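Local coordinates for protein deoxyhypusine hydroxylase (PDB 4D50) that hydroxylates the deoxyhypusine residue of translation initiation factor eIF-5A at a non-haem diiron centre, completing the formation of hypusine, at residues Met242-Cys247 with Arg272-Ser277; Pro228-Ala233 with Glu249-Ile254; Asp55-Lys60 with Arg87-Val92; Val120-Glu125 with Gly206-Arg211; Gln222-Val227 with Ile254-Cys259. One frame throughout, in Å; residues are numbered along the deposited sequence.

All five contacts join helices or helix ends of an all-helical HEAT-repeat chain. In chain order contact 3 closes first, in the N-terminal repeats; contact 4 then joins helix 121-140 to helix 208-221; from residue 222 to 277, contact 2 lies within the span of contact 5, and contact 1 crosses both. Contacts 1 and 2 both use helix 241-254, with centres about 11 Å apart, while contacts 2 and 5 share I254, their centres about 6 Å apart. Contacts 1, 3 and 4 touch one another round the diiron site, joining the two repeat regions, and contacts 1 and 3 both meet the peroxide. Contact 5, about 27 Å from contact 3 centre to centre, continues the stack outward with contact 2.

Contact 1 (Met242-Cys247 with Arg272-Ser277); sequences MVRHEC and RVVRES. With FE (Fe (III) ion), chain D; PER (peroxide ion), chain E.
H245 binds an iron(III) ion through NE2 and meets S277 through ND1. The NE2-metal distance is 2.2 Å, and E246 OE1, the next ligand in the chain, binds the iron at 2.1 Å. Peroxide O2 and two waters also coordinate, and H61 from helix 57-70 completes the protein ligands. On the far side of the imidazole, H245 ND1 donates to S277 OG over 2.7 Å. The N-H...O angle of 165° and an acceptor lying in the ring plane make this a well-aligned second-shell bond, which limits rotation of the ring. S277 OG in turn donates to V273 O, one helical turn back, and in the modelled conformer V273 CG1 touches H245 CB at 3.7 Å. These helices, 241-254 and 272-289, belong to the HEAT-repeat solenoid. Their short segments run almost parallel, 4° apart, with axes approaching to 8.5 Å. Farther from the iron, V274 CG2 lies 3.9 Å above one face of the R244 guanidinium, toward its rim. The bend of the arginine at chi3 (65°) brings its flat end back over the valine, while its NH2 is held by L234 O and by a salt bridge to D269.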
# COMPACT_ATOMS: atom_id res chain seq x y z
N MET A 242 -9.77 -5.86 3.84
CA MET A 242 -8.63 -5.19 3.21
C MET A 242 -9.02 -3.77 2.74
O MET A 242 -8.21 -2.84 2.84
CB MET A 242 -8.15 -6.04 2.02
CG MET A 242 -7.07 -5.43 1.18
SD MET A 242 -6.59 -6.52 -0.17
CE MET A 242 -7.95 -6.08 -1.25
N VAL A 243 -10.23 -3.60 2.23
CA VAL A 243 -10.75 -2.28 1.82
C VAL A 243 -11.04 -1.40 3.07
O VAL A 243 -10.66 -0.20 3.12
CB VAL A 243 -12.08 -2.37 1.05
CG1 VAL A 243 -12.60 -1.00 0.73
CG2 VAL A 243 -11.86 -3.20 -0.27
N ARG A 244 -11.66 -2.01 4.05
CA ARG A 244 -11.96 -1.24 5.24
C ARG A 244 -10.68 -0.77 5.95
O ARG A 244 -10.58 0.37 6.38
CB ARG A 244 -12.85 -1.99 6.20
CG ARG A 244 -14.22 -2.43 5.64
CD ARG A 244 -14.93 -3.38 6.62
NE ARG A 244 -15.21 -2.60 7.80
CZ ARG A 244 -15.22 -3.06 9.05
NH1 ARG A 244 -14.93 -4.32 9.33
NH2 ARG A 244 -15.41 -2.18 9.98
N HIS A 245 -9.69 -1.64 6.01
CA HIS A 245 -8.34 -1.23 6.54
C HIS A 245 -7.71 -0.07 5.77
O HIS A 245 -7.18 0.87 6.39
CB HIS A 245 -7.38 -2.41 6.61
CG HIS A 245 -6.07 -2.14 5.96
ND1 HIS A 245 -5.09 -1.41 6.60
CD2 HIS A 245 -5.55 -2.55 4.79
CE1 HIS A 245 -4.06 -1.29 5.79
NE2 HIS A 245 -4.27 -2.05 4.73
N GLU A 246 -7.80 -0.08 4.43
CA GLU A 246 -7.18 0.96 3.66
C GLU A 246 -7.88 2.31 3.88
O GLU A 246 -7.21 3.34 3.97
CB GLU A 246 -7.17 0.54 2.16
CG GLU A 246 -5.96 1.03 1.41
CD GLU A 246 -4.67 0.49 1.95
OE1 GLU A 246 -4.49 -0.73 2.02
OE2 GLU A 246 -3.85 1.33 2.35
N CYS A 247 -9.20 2.24 4.02
CA CYS A 247 -10.07 3.39 4.33
C CYS A 247 -9.72 3.95 5.71
O CYS A 247 -9.57 5.14 5.88
CB CYS A 247 -11.53 3.03 4.17
SG CYS A 247 -11.99 2.88 2.43
N ARG A 272 -9.36 -8.01 12.93
CA ARG A 272 -8.07 -7.63 13.46
C ARG A 272 -7.39 -6.65 12.58
O ARG A 272 -6.81 -5.70 13.10
CB ARG A 272 -7.16 -8.87 13.58
CG ARG A 272 -5.86 -8.51 14.25
CD ARG A 272 -5.17 -9.79 14.70
NE ARG A 272 -3.87 -9.48 15.22
CZ ARG A 272 -2.97 -10.41 15.59
NH1 ARG A 272 -3.29 -11.67 15.54
NH2 ARG A 272 -1.79 -10.04 16.02
N VAL A 273 -7.45 -6.80 11.25
CA VAL A 273 -6.76 -5.87 10.38
C VAL A 273 -7.35 -4.43 10.51
O VAL A 273 -6.63 -3.42 10.48
CB VAL A 273 -6.78 -6.34 8.91
CG1 VAL A 273 -5.84 -5.49 8.09
CG2 VAL A 273 -6.37 -7.82 8.81
N VAL A 274 -8.66 -4.35 10.67
CA VAL A 274 -9.34 -3.10 10.92
C VAL A 274 -9.07 -2.49 12.29
O VAL A 274 -8.68 -1.30 12.39
CB VAL A 274 -10.88 -3.24 10.69
CG1 VAL A 274 -11.60 -1.93 11.04
CG2 VAL A 274 -11.12 -3.62 9.23
N ARG A 275 -9.18 -3.26 13.36
CA ARG A 275 -8.72 -2.75 14.67
C ARG A 275 -7.33 -2.21 14.69
O ARG A 275 -7.04 -1.15 15.27
CB ARG A 275 -8.83 -3.82 15.80
CG ARG A 275 -10.20 -4.35 16.14
CD ARG A 275 -10.02 -5.19 17.42
NE ARG A 275 -9.08 -6.32 17.36
CZ ARG A 275 -9.41 -7.53 16.90
NH1 ARG A 275 -10.58 -7.73 16.32
NH2 ARG A 275 -8.54 -8.54 16.91
N GLU A 276 -6.39 -2.96 14.11
CA GLU A 276 -4.99 -2.53 14.19
C GLU A 276 -4.73 -1.32 13.37
O GLU A 276 -3.93 -0.46 13.80
CB GLU A 276 -4.09 -3.66 13.76
CG GLU A 276 -4.04 -4.75 14.78
CD GLU A 276 -3.12 -5.92 14.39
OE1 GLU A 276 -2.56 -6.04 13.25
OE2 GLU A 276 -2.98 -6.76 15.33
N SER A 277 -5.39 -1.19 12.22
CA SER A 277 -5.27 0.07 11.46
C SER A 277 -5.75 1.26 12.25
O SER A 277 -5.09 2.32 12.27
CB SER A 277 -5.94 0.07 10.06
OG SER A 277 -5.21 -0.81 9.26
FE FE D . -3.12 -2.08 2.85
O1 PER E . -3.38 -4.28 1.18
O2 PER E . -4.39 -3.73 2.21
O HOH W 1 -1.99 -0.33 3.41
O HOH W 2 -2.03 -1.78 0.76

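Contact 2 (Pro228-Ala233 with Glu249-Ile254)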
# COMPACT_ATOMS: atom_id res chain seq x y z
N PRO A 228 -16.37 11.63 4.34
CA PRO A 228 -17.61 10.97 4.55
C PRO A 228 -17.66 9.64 3.89
O PRO A 228 -18.11 8.71 4.49
CB PRO A 228 -18.66 11.95 3.95
CG PRO A 228 -18.01 13.28 4.02
CD PRO A 228 -16.54 13.04 3.94
N GLN A 229 -17.20 9.54 2.63
CA GLN A 229 -17.22 8.28 1.93
C GLN A 229 -16.23 7.30 2.49
O GLN A 229 -16.52 6.11 2.55
CB GLN A 229 -17.02 8.55 0.44
CG GLN A 229 -18.32 9.14 -0.18
CD GLN A 229 -19.30 8.04 -0.53
OE1 GLN A 229 -18.95 7.10 -1.25
NE2 GLN A 229 -20.53 8.15 -0.04
N LEU A 230 -15.06 7.77 2.90
CA LEU A 230 -14.05 6.89 3.56
C LEU A 230 -14.53 6.35 4.88
O LEU A 230 -14.43 5.14 5.14
CB LEU A 230 -12.79 7.64 3.80
CG LEU A 230 -11.91 7.93 2.54
CD1 LEU A 230 -10.82 8.93 2.89
CD2 LEU A 230 -11.31 6.66 2.00
N ALA A 231 -15.17 7.21 5.63
CA ALA A 231 -15.80 6.79 6.91
C ALA A 231 -16.98 5.84 6.74
O ALA A 231 -17.11 4.83 7.47
CB ALA A 231 -16.20 7.97 7.72
N ALA A 232 -17.82 6.09 5.75
CA ALA A 232 -18.93 5.15 5.38
C ALA A 232 -18.42 3.78 4.96
O ALA A 232 -18.99 2.77 5.27
CB ALA A 232 -19.73 5.73 4.27
N ALA A 233 -17.39 3.74 4.12
CA ALA A 233 -16.77 2.44 3.73
C ALA A 233 -16.26 1.71 4.98
O ALA A 233 -16.40 0.52 5.09
CB ALA A 233 -15.69 2.62 2.66
N GLU A 249 -6.75 3.62 7.23
CA GLU A 249 -5.45 4.25 7.06
C GLU A 249 -5.58 5.61 6.43
O GLU A 249 -4.90 6.53 6.86
CB GLU A 249 -4.52 3.41 6.17
CG GLU A 249 -3.75 2.32 6.87
CD GLU A 249 -2.33 2.10 6.27
OE1 GLU A 249 -1.76 2.88 5.46
OE2 GLU A 249 -1.76 1.09 6.65
N ALA A 250 -6.43 5.74 5.38
CA ALA A 250 -6.66 7.05 4.75
C ALA A 250 -7.19 8.10 5.71
O ALA A 250 -6.72 9.25 5.77
CB ALA A 250 -7.55 6.88 3.53
N LEU A 251 -8.12 7.67 6.53
CA LEU A 251 -8.71 8.52 7.57
C LEU A 251 -7.61 8.94 8.56
O LEU A 251 -7.59 10.12 9.01
CB LEU A 251 -9.86 7.81 8.31
CG LEU A 251 -11.11 7.70 7.44
CD1 LEU A 251 -12.18 6.78 8.00
CD2 LEU A 251 -11.66 9.07 7.15
N GLY A 252 -6.77 7.98 8.91
CA GLY A 252 -5.56 8.23 9.69
C GLY A 252 -4.61 9.27 9.15
O GLY A 252 -4.12 10.15 9.90
N ALA A 253 -4.33 9.21 7.84
CA ALA A 253 -3.51 10.17 7.22
C ALA A 253 -4.13 11.58 7.24
O ALA A 253 -3.39 12.53 7.45
CB ALA A 253 -3.29 9.75 5.81
N ILE A 254 -5.44 11.68 7.00
CA ILE A 254 -6.11 12.97 6.91
C ILE A 254 -6.12 13.56 8.30
O ILE A 254 -5.76 14.70 8.49
CB ILE A 254 -7.49 12.83 6.26
CG1 ILE A 254 -7.29 12.34 4.82
CG2 ILE A 254 -8.29 14.14 6.26
CD1 ILE A 254 -8.51 11.77 4.14
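L230 packs against A250, L251 and I254 where two HEAT-like repeats of the solenoid, 210-236 and 243-269, adjoin. Helix 227-235 and helix 241-254 meet here with their short segments at a signed crossing angle of -141°, and the axes approach to 9.8 Å. The contact across the segments is apolar, with no hydrogen bond.

Leucine against leucine forms its middle: L230 CB lies 3.8 Å from L251 CD2. On both, CG lies beside the backbone nitrogen (chi1 -74° and -73°), leaving L230 CB to meet that methyl, and both CA-CB bonds point toward the opposite helix. The two branches of L251 divide their work, CD2 meeting the base of the L230 side chain while CD1 rests against the backbone of A231.

Methyl contacts continue at the tip of L230. A250 CB sits against both terminal methyls of L230, 3.9 Å from CD1 and 4.1 Å from CD2. C247 of helix 241-254 also touches L230, and C259 from helix 257-265 touches L251 and I254, placing this interface between neighbouring helices. At its far end the side chains of L230 and I254 approach at a slant, and L230 CD1 meets I254 CD1 at 3.9 Å.

Contact 3 (Asp55-Lys60 with Arg87-Val92). With PER (peroxide ion), chain E.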
# COMPACT_ATOMS: atom_id res chain seq x y z
N ASP A 55 2.38 -12.66 13.54
CA ASP A 55 1.00 -12.91 13.52
C ASP A 55 0.12 -11.89 12.84
O ASP A 55 -0.98 -12.22 12.41
CB ASP A 55 0.55 -12.80 15.01
CG ASP A 55 -0.18 -13.94 15.47
OD1 ASP A 55 0.04 -15.06 14.91
OD2 ASP A 55 -0.97 -13.68 16.44
N SER A 56 0.53 -10.64 12.83
CA SER A 56 -0.27 -9.55 12.31
C SER A 56 -0.20 -9.48 10.80
O SER A 56 0.81 -9.11 10.28
CB SER A 56 0.22 -8.24 12.89
OG SER A 56 -0.32 -7.04 12.25
N ALA A 57 -1.34 -9.69 10.15
CA ALA A 57 -1.43 -9.56 8.63
C ALA A 57 -1.17 -8.11 8.23
O ALA A 57 -0.50 -7.85 7.19
CB ALA A 57 -2.81 -9.97 8.12
N LEU A 58 -1.70 -7.16 9.00
CA LEU A 58 -1.44 -5.71 8.82
C LEU A 58 0.07 -5.44 8.80
O LEU A 58 0.61 -4.88 7.82
CB LEU A 58 -2.08 -4.85 9.89
CG LEU A 58 -1.83 -3.36 9.66
CD1 LEU A 58 -2.53 -2.86 8.41
CD2 LEU A 58 -2.31 -2.50 10.82
N LEU A 59 0.77 -5.91 9.82
CA LEU A 59 2.21 -5.65 9.84
C LEU A 59 2.88 -6.33 8.66
O LEU A 59 3.65 -5.72 7.95
CB LEU A 59 2.82 -6.08 11.18
CG LEU A 59 4.32 -5.77 11.28
CD1 LEU A 59 4.70 -4.31 11.20
CD2 LEU A 59 4.81 -6.39 12.63
N LYS A 60 2.57 -7.60 8.40
CA LYS A 60 3.27 -8.35 7.36
C LYS A 60 3.11 -7.76 5.95
O LYS A 60 4.05 -7.72 5.17
CB LYS A 60 2.81 -9.79 7.33
CG LYS A 60 3.34 -10.66 8.47
CD LYS A 60 3.00 -12.13 8.25
CE LYS A 60 1.54 -12.41 8.45
NZ LYS A 60 1.19 -13.84 8.49
N ARG A 87 -0.27 -20.06 2.72
CA ARG A 87 -0.75 -19.88 4.08
C ARG A 87 -0.84 -18.37 4.43
O ARG A 87 -1.67 -17.98 5.30
CB ARG A 87 0.15 -20.60 5.08
CG ARG A 87 0.40 -22.08 4.79
CD ARG A 87 1.88 -22.43 4.95
NE ARG A 87 2.00 -23.69 5.69
CZ ARG A 87 2.31 -23.81 6.98
NH1 ARG A 87 2.66 -22.75 7.71
NH2 ARG A 87 2.36 -25.01 7.52
N GLN A 88 -0.08 -17.52 3.74
CA GLN A 88 -0.15 -16.06 4.01
C GLN A 88 -1.53 -15.53 3.62
O GLN A 88 -2.08 -15.97 2.63
CB GLN A 88 0.95 -15.29 3.25
CG GLN A 88 2.37 -15.56 3.66
CD GLN A 88 2.78 -14.92 4.96
OE1 GLN A 88 3.92 -15.04 5.37
NE2 GLN A 88 1.89 -14.24 5.61
N GLU A 89 -2.09 -14.53 4.35
CA GLU A 89 -3.39 -13.94 3.98
C GLU A 89 -3.29 -13.37 2.57
O GLU A 89 -2.22 -12.93 2.22
CB GLU A 89 -3.76 -12.79 4.93
CG GLU A 89 -3.89 -13.18 6.43
CD GLU A 89 -2.58 -13.57 7.17
OE1 GLU A 89 -1.38 -13.40 6.71
OE2 GLU A 89 -2.74 -14.06 8.31
N PRO A 90 -4.41 -13.29 1.83
CA PRO A 90 -4.48 -12.63 0.50
C PRO A 90 -3.82 -11.22 0.43
O PRO A 90 -3.13 -10.87 -0.53
CB PRO A 90 -5.99 -12.51 0.25
CG PRO A 90 -6.60 -13.64 1.01
CD PRO A 90 -5.74 -13.84 2.22
N MET A 91 -4.12 -10.42 1.43
CA MET A 91 -3.61 -9.06 1.56
C MET A 91 -2.07 -9.06 1.59
O MET A 91 -1.42 -8.15 1.04
CB MET A 91 -4.22 -8.49 2.84
CG MET A 91 -3.59 -7.31 3.51
SD MET A 91 -4.66 -7.02 4.95
CE MET A 91 -3.93 -5.50 5.49
N VAL A 92 -1.51 -10.07 2.23
CA VAL A 92 -0.10 -10.16 2.36
C VAL A 92 0.51 -10.62 1.00
O VAL A 92 1.51 -10.07 0.53
CB VAL A 92 0.30 -11.10 3.51
CG1 VAL A 92 1.76 -11.31 3.50
CG2 VAL A 92 -0.08 -10.44 4.86
O1 PER E . -3.38 -4.28 1.18
O2 PER E . -4.39 -3.73 2.21
O HOH W 3 -0.97 -14.11 10.26
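K60 and E89 form a salt bridge between the starts of two HEAT-repeat helices, 57-70 and 90-103. The ammonium nitrogen K60 NZ donates to E89 OE1 over 3.2 Å, using the syn lone pair of that oxygen. A bend of E89 at chi2 (69°) turns the carboxylate toward K60 NZ, and its side chain crosses the lysine at about a right angle. One water extends the polar link: it accepts from K60 NZ and donates to E89 OE2 and to the carbonyl oxygen of D55, so the lysine reaches both carboxylate oxygens, one directly and one through water.

Van der Waals packing lies beside the charged pair. A57 CB lies 3.7 Å from E89 CD, against the carboxylate carbon, while V92 CG2 fits between A57 O, at 3.5 Å, and K60 CB, at 3.9 Å.

Capping orders the first helix: S56 occupies the N-cap position and its OG accepts from L59 N at 2.9 Å, while E276 of helix 272-289 also bonds that hydroxyl.

The methionine contact faces the diiron site. M91 runs extended beyond CG toward L58 and H61, and in the modelled conformer its terminal methyl CE comes 4.2 Å from L58 CD1 and 3.8 Å from peroxide O2.

Contact 4 (Val120-Glu125 with Gly206-Arg211); sequences VIEVAE and GSALFR
S207 and E125 are brought together by two contrasting side-chain conformations. With chi1 at 66°, S207 places OG between its backbone nitrogen and carbonyl carbon; E125 has CG anti to the carbonyl carbon (chi1 -67°) and then runs out extended to the serine. The result is a short hydrogen bond, S207 OG to E125 OE1 at 2.7 Å. The hydroxyl meets the oxygen on its syn side, a little out of the carboxylate plane.

The same hydroxyl caps a helix. S207 is the N-cap of helix 208-221, and its OG accepts from F210 N over 3.2 Å with a nearly straight N-H...O angle of 174°. S207 OG therefore donates across the contact and accepts within its own helix start. A water adds a second polar link, donating to E125 OE1 at 2.8 Å and accepting from L209 N at 3.1 Å. Two bonds thus grip E125 OE1, and the carboxylate lies by the amino end of helix 208-221, where the helix dipole would probably favour its negative charge.

Van der Waals contacts lie alongside. L209 CD2 packs 3.7 Å from E125 CB and 3.9 Å from E122 O, while A208 CB meets E122 OE2 more loosely at 4.1 Å. L209 also touches the iron ligand H94, and its carbonyl oxygen receives a hydrogen bond from ND1 of the iron ligand H212. Through E125 and S207, helix 121-140 is joined to the capped start of the HEAT-repeat helix that bears H212, with L209 in the second shell of the diiron site.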
# COMPACT_ATOMS: atom_id res chain seq x y z
N VAL A 120 -6.58 -16.95 -5.79
CA VAL A 120 -6.97 -15.85 -4.89
C VAL A 120 -6.97 -14.62 -5.79
O VAL A 120 -5.94 -14.20 -6.34
CB VAL A 120 -5.96 -15.66 -3.75
CG1 VAL A 120 -6.26 -14.41 -2.95
CG2 VAL A 120 -5.96 -16.91 -2.82
N ILE A 121 -8.14 -14.08 -5.95
CA ILE A 121 -8.42 -13.06 -6.98
C ILE A 121 -7.58 -11.77 -6.78
O ILE A 121 -7.04 -11.23 -7.77
CB ILE A 121 -9.89 -12.74 -7.03
CG1 ILE A 121 -10.19 -11.83 -8.20
CG2 ILE A 121 -10.40 -12.10 -5.72
CD1 ILE A 121 -9.88 -12.43 -9.55
N GLU A 122 -7.44 -11.34 -5.53
CA GLU A 122 -6.56 -10.17 -5.22
C GLU A 122 -5.14 -10.42 -5.76
O GLU A 122 -4.41 -9.51 -6.25
CB GLU A 122 -6.40 -10.00 -3.71
CG GLU A 122 -7.64 -9.52 -3.01
CD GLU A 122 -8.65 -10.59 -2.67
OE1 GLU A 122 -8.41 -11.81 -2.88
OE2 GLU A 122 -9.69 -10.19 -2.11
N VAL A 123 -4.69 -11.65 -5.63
CA VAL A 123 -3.28 -11.99 -6.05
C VAL A 123 -3.15 -12.01 -7.58
O VAL A 123 -2.26 -11.50 -8.10
CB VAL A 123 -2.83 -13.36 -5.47
CG1 VAL A 123 -1.46 -13.80 -5.97
CG2 VAL A 123 -2.84 -13.31 -3.94
N ALA A 124 -4.03 -12.76 -8.24
CA ALA A 124 -4.18 -12.77 -9.68
C ALA A 124 -4.24 -11.38 -10.26
O ALA A 124 -3.44 -11.05 -11.13
CB ALA A 124 -5.42 -13.51 -10.07
N GLU A 125 -5.15 -10.54 -9.74
CA GLU A 125 -5.23 -9.16 -10.20
C GLU A 125 -3.98 -8.33 -9.98
O GLU A 125 -3.58 -7.59 -10.89
CB GLU A 125 -6.45 -8.44 -9.61
CG GLU A 125 -7.75 -9.01 -10.14
CD GLU A 125 -9.00 -8.23 -9.71
OE1 GLU A 125 -8.95 -7.58 -8.66
OE2 GLU A 125 -10.04 -8.34 -10.36
N GLY A 206 -15.86 -2.01 -9.01
CA GLY A 206 -14.71 -2.93 -9.16
C GLY A 206 -14.55 -4.02 -8.13
O GLY A 206 -15.40 -4.28 -7.32
N SER A 207 -13.40 -4.65 -8.20
CA SER A 207 -13.02 -5.69 -7.28
C SER A 207 -12.59 -5.06 -5.96
O SER A 207 -12.37 -3.86 -5.86
CB SER A 207 -11.82 -6.44 -7.89
OG SER A 207 -10.66 -5.62 -8.00
N ALA A 208 -12.37 -5.93 -4.97
CA ALA A 208 -11.83 -5.50 -3.69
C ALA A 208 -10.44 -4.87 -3.84
O ALA A 208 -10.16 -3.84 -3.26
CB ALA A 208 -11.78 -6.69 -2.72
N LEU A 209 -9.57 -5.44 -4.70
CA LEU A 209 -8.24 -4.81 -4.95
C LEU A 209 -8.41 -3.38 -5.41
O LEU A 209 -7.80 -2.45 -4.84
CB LEU A 209 -7.46 -5.60 -5.99
CG LEU A 209 -5.97 -5.32 -5.96
CD1 LEU A 209 -5.29 -5.92 -4.76
CD2 LEU A 209 -5.31 -5.81 -7.23
N PHE A 210 -9.25 -3.18 -6.44
CA PHE A 210 -9.56 -1.85 -6.96
C PHE A 210 -10.03 -0.88 -5.90
O PHE A 210 -9.47 0.25 -5.80
CB PHE A 210 -10.64 -1.97 -8.05
CG PHE A 210 -11.12 -0.63 -8.64
CD1 PHE A 210 -12.18 0.06 -8.04
CD2 PHE A 210 -10.56 -0.09 -9.77
CE1 PHE A 210 -12.68 1.21 -8.59
CE2 PHE A 210 -10.99 1.16 -10.26
CZ PHE A 210 -12.06 1.78 -9.68
N ARG A 211 -11.00 -1.29 -5.09
CA ARG A 211 -11.53 -0.40 -4.03
C ARG A 211 -10.46 -0.04 -3.02
O ARG A 211 -10.39 1.07 -2.49
CB ARG A 211 -12.70 -1.07 -3.30
CG ARG A 211 -13.92 -1.07 -4.21
CD ARG A 211 -15.22 -1.40 -3.47
NE ARG A 211 -15.17 -2.60 -2.71
CZ ARG A 211 -15.41 -3.84 -3.20
NH1 ARG A 211 -15.62 -4.03 -4.52
NH2 ARG A 211 -15.41 -4.91 -2.36
O HOH W 4 -9.68 -8.22 -6.00

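Contact 5 (Gln222-Val227 with Ile254-Cys259)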
# COMPACT_ATOMS: atom_id res chain seq x y z
N GLN A 222 -5.45 13.07 0.43
CA GLN A 222 -5.65 13.76 1.72
C GLN A 222 -6.64 14.91 1.62
O GLN A 222 -6.59 15.86 2.44
CB GLN A 222 -4.29 14.25 2.33
CG GLN A 222 -3.79 13.39 3.46
CD GLN A 222 -2.64 14.03 4.24
OE1 GLN A 222 -1.55 13.49 4.31
NE2 GLN A 222 -2.89 15.18 4.85
N HIS A 223 -7.56 14.87 0.65
CA HIS A 223 -8.54 15.90 0.50
C HIS A 223 -9.77 15.54 1.34
O HIS A 223 -10.33 14.43 1.24
CB HIS A 223 -9.00 16.10 -0.91
CG HIS A 223 -9.71 17.40 -1.12
ND1 HIS A 223 -10.99 17.65 -0.66
CD2 HIS A 223 -9.29 18.54 -1.70
CE1 HIS A 223 -11.34 18.88 -0.97
NE2 HIS A 223 -10.33 19.45 -1.61
N GLU A 224 -10.19 16.50 2.15
CA GLU A 224 -11.22 16.27 3.15
C GLU A 224 -12.62 15.96 2.57
O GLU A 224 -13.49 15.45 3.28
CB GLU A 224 -11.27 17.55 4.04
CG GLU A 224 -11.71 17.37 5.48
CD GLU A 224 -11.58 18.67 6.29
OE1 GLU A 224 -10.60 19.44 6.08
OE2 GLU A 224 -12.46 18.90 7.16
N ALA A 225 -12.86 16.29 1.29
CA ALA A 225 -14.17 16.05 0.63
C ALA A 225 -14.48 14.56 0.60
O ALA A 225 -15.65 14.21 0.50
CB ALA A 225 -14.22 16.62 -0.79
N ALA A 226 -13.44 13.73 0.70
CA ALA A 226 -13.57 12.25 0.64
C ALA A 226 -13.84 11.60 1.98
O ALA A 226 -14.21 10.43 1.98
CB ALA A 226 -12.32 11.61 0.08
N VAL A 227 -13.76 12.37 3.07
CA VAL A 227 -13.88 11.81 4.44
C VAL A 227 -15.19 11.03 4.66
O VAL A 227 -15.14 9.94 5.15
CB VAL A 227 -13.60 12.85 5.52
CG1 VAL A 227 -14.05 12.39 6.92
CG2 VAL A 227 -12.15 13.23 5.53
N ILE A 254 -5.44 11.68 7.00
CA ILE A 254 -6.11 12.97 6.91
C ILE A 254 -6.12 13.56 8.30
O ILE A 254 -5.76 14.70 8.49
CB ILE A 254 -7.49 12.83 6.26
CG1 ILE A 254 -7.29 12.34 4.82
CG2 ILE A 254 -8.29 14.14 6.26
CD1 ILE A 254 -8.51 11.77 4.14
N ALA A 255 -6.51 12.75 9.28
CA ALA A 255 -6.33 13.07 10.72
C ALA A 255 -7.14 14.32 11.19
O ALA A 255 -6.74 14.97 12.16
CB ALA A 255 -4.87 13.20 11.04
N ARG A 256 -8.27 14.61 10.52
CA ARG A 256 -9.13 15.70 10.94
C ARG A 256 -9.97 15.12 12.08
O ARG A 256 -10.15 13.90 12.16
CB ARG A 256 -10.04 16.19 9.79
CG ARG A 256 -9.27 16.86 8.65
CD ARG A 256 -8.72 18.20 9.09
NE ARG A 256 -8.77 19.28 8.12
CZ ARG A 256 -7.76 20.00 7.62
NH1 ARG A 256 -6.48 19.73 7.88
NH2 ARG A 256 -8.05 21.02 6.82
N PRO A 257 -10.48 15.97 12.99
CA PRO A 257 -11.31 15.48 14.10
C PRO A 257 -12.43 14.48 13.69
O PRO A 257 -12.71 13.48 14.38
CB PRO A 257 -11.89 16.80 14.65
CG PRO A 257 -10.73 17.74 14.51
CD PRO A 257 -10.16 17.41 13.14
N ALA A 258 -13.02 14.65 12.54
CA ALA A 258 -14.08 13.73 12.17
C ALA A 258 -13.48 12.35 11.73
O ALA A 258 -14.15 11.35 11.77
CB ALA A 258 -14.92 14.26 11.06
N CYS A 259 -12.24 12.34 11.26
CA CYS A 259 -11.61 11.08 10.88
C CYS A 259 -11.31 10.31 12.12
O CYS A 259 -11.56 9.08 12.23
CB CYS A 259 -10.28 11.30 10.19
SG CYS A 259 -10.38 12.26 8.67
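V227 and I254 occupy the closely packed part of this contact, and E224 and R256 its exposed rim. On the packed side, the valine CG2 branch meets two partners: C259 SG at 3.7 Å and I254 CG2 at 4.0 Å. V227 holds that branch beside its backbone nitrogen, CG1 taking the anti place (chi1 166°), and its CA-CB bond points toward the other segment. The side chains of V227 and I254 lie side by side, running opposite ways. I254 also turns its CG1 branch to Q222, 3.8 Å from Q222 CA. L251 of helix 241-254 covers V227 and C259 from beyond the two segments.

Both segments lie at turns of the HEAT-repeat solenoid. Q222 and A255 each leave helical geometry with positive phi, Q222 after helix 208-221 and A255 after helix 241-254. The corresponding turns of two successive repeats therefore sit next to each other, and Q222 CA faces I254 just before the second turn.

The rim is more exposed and rests on charge. R256 NE donates to E224 OE1 over 2.7 Å, but the N-H...O angle is only 136°. A weak second bond runs from R256 NH2 to the same oxygen. The carboxylate and guanidinium planes stand 77° apart, and the arginine meets E224 OE1 from above the carboxylate plane. This is a salt bridge without the coplanar, paired geometry of a bidentate one; its short distance and bent donors suggest that charge attraction probably matters more than bond direction.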